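APL1 (PDB 3O6N) is a leucine-rich repeat protein that probably regulates complement-like immunity in Anopheles gambiae, as the complex of LRIM1 and APL1C does. Local coordinates at residues Leu231-Gln234 and His235-Leu238. Sequence-based numbering, arbitrary orientation.
Sequences LKLQ and HNNL. With NAG (2-acetamido-2-deoxy-beta-D-glucopyranose), chain C.
N236 is the consensus asparagine of the leucine-rich repeat (LxxLxLxxN, with L238 as the next repeat leucine), and its amide reaches back to L233 across the turn after strand 230-232. Its CB points back at the preceding residues, 3.7 Å from L233 O. With chi1 at -82°, CG stands anti to the carbonyl carbon, and the amide beyond it splits two ways. ND2 donates to L233 O at 3.0 Å, almost straight at 171°; the acceptor lies nearly in the amide plane, yet ND2 sits well above the L233 carbonyl plane. ND2 also bonds A212 O and OD1 takes the I217 N-H, so the buried amide ties its own turn to the preceding coil, while N258 ND2 brings the next coil to L233 O. On the side of the backbone opposite Q234, L233 and L238 cross at about a right angle, CD1 to CD1 at 4.0 Å. On the other side, Q234 CG lies 3.9 Å from H235 CD2, and the imidazole stacks with H214 and Y257 of the adjoining coils. N237 turns away from the strand end and carries the glycan: its ND2 is bonded to NAG C1 at 1.4 Å and also hydrogen-bonds E259 OE2.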
# COMPACT_ATOMS: atom_id res chain seq x y z
N LEU A 231 -3.47 -7.21 4.18
CA LEU A 231 -3.21 -7.50 2.78
C LEU A 231 -4.17 -6.72 1.89
O LEU A 231 -5.38 -6.98 1.89
CB LEU A 231 -3.34 -9.01 2.51
CG LEU A 231 -3.13 -9.49 1.08
CD1 LEU A 231 -1.74 -9.10 0.56
CD2 LEU A 231 -3.33 -11.01 0.99
N LYS A 232 -3.64 -5.76 1.14
CA LYS A 232 -4.46 -4.95 0.25
C LYS A 232 -4.27 -5.39 -1.20
O LYS A 232 -3.19 -5.20 -1.78
CB LYS A 232 -4.12 -3.47 0.41
CG LYS A 232 -4.04 -3.00 1.86
CD LYS A 232 -5.35 -3.26 2.61
CE LYS A 232 -6.50 -2.44 2.05
NZ LYS A 232 -6.34 -0.97 2.28
N LEU A 233 -5.31 -5.96 -1.79
CA LEU A 233 -5.25 -6.44 -3.17
C LEU A 233 -6.39 -5.90 -4.03
O LEU A 233 -6.69 -6.46 -5.09
CB LEU A 233 -5.25 -7.97 -3.20
CG LEU A 233 -3.92 -8.63 -2.83
CD1 LEU A 233 -4.10 -10.12 -2.58
CD2 LEU A 233 -2.90 -8.39 -3.94
N GLN A 234 -7.03 -4.83 -3.59
CA GLN A 234 -8.15 -4.28 -4.34
C GLN A 234 -7.67 -3.75 -5.69
O GLN A 234 -6.52 -3.33 -5.82
CB GLN A 234 -8.89 -3.19 -3.55
CG GLN A 234 -8.11 -1.90 -3.34
CD GLN A 234 -7.20 -1.93 -2.12
OE1 GLN A 234 -6.86 -2.99 -1.59
NE2 GLN A 234 -6.80 -0.74 -1.66
N HIS A 235 -8.54 -3.78 -6.69
CA HIS A 235 -8.21 -3.32 -8.04
C HIS A 235 -7.10 -4.17 -8.66
O HIS A 235 -6.00 -3.68 -8.94
CB HIS A 235 -7.85 -1.83 -8.04
CG HIS A 235 -9.02 -0.94 -7.76
ND1 HIS A 235 -9.93 -0.57 -8.73
CD2 HIS A 235 -9.45 -0.36 -6.61
CE1 HIS A 235 -10.85 0.21 -8.20
NE2 HIS A 235 -10.59 0.35 -6.91
N ASN A 236 -7.40 -5.44 -8.86
CA ASN A 236 -6.51 -6.35 -9.57
C ASN A 236 -7.33 -7.27 -10.46
O ASN A 236 -8.47 -6.94 -10.82
CB ASN A 236 -5.62 -7.12 -8.60
CG ASN A 236 -4.40 -6.30 -8.16
OD1 ASN A 236 -3.54 -6.01 -8.98
ND2 ASN A 236 -4.34 -5.93 -6.89
N ASN A 237 -6.78 -8.42 -10.84
CA ASN A 237 -7.48 -9.34 -11.72
C ASN A 237 -7.57 -10.75 -11.15
O ASN A 237 -7.44 -11.73 -11.88
CB ASN A 237 -6.83 -9.36 -13.11
CG ASN A 237 -6.87 -8.00 -13.80
OD1 ASN A 237 -6.05 -7.13 -13.51
ND2 ASN A 237 -7.83 -7.83 -14.70
N LEU A 238 -7.80 -10.84 -9.84
CA LEU A 238 -7.84 -12.14 -9.16
C LEU A 238 -9.11 -12.91 -9.49
O LEU A 238 -10.20 -12.34 -9.53
CB LEU A 238 -7.71 -11.95 -7.65
CG LEU A 238 -6.36 -11.38 -7.19
CD1 LEU A 238 -6.41 -10.97 -5.73
CD2 LEU A 238 -5.27 -12.41 -7.44
C1 NAG C . -7.70 -6.52 -15.30
C2 NAG C . -7.66 -6.81 -16.81
C3 NAG C . -7.93 -5.58 -17.68
C4 NAG C . -9.02 -4.69 -17.10
C5 NAG C . -8.76 -4.44 -15.63
C6 NAG C . -9.83 -3.53 -15.03
C7 NAG C . -6.24 -8.55 -17.72
C8 NAG C . -4.91 -8.83 -18.36
N2 NAG C . -6.37 -7.35 -17.15
O3 NAG C . -8.31 -6.00 -18.97
O4 NAG C . -9.03 -3.46 -17.80
O5 NAG C . -8.76 -5.67 -14.94
O6 NAG C . -11.08 -4.19 -15.04
O7 NAG C . -7.14 -9.39 -17.72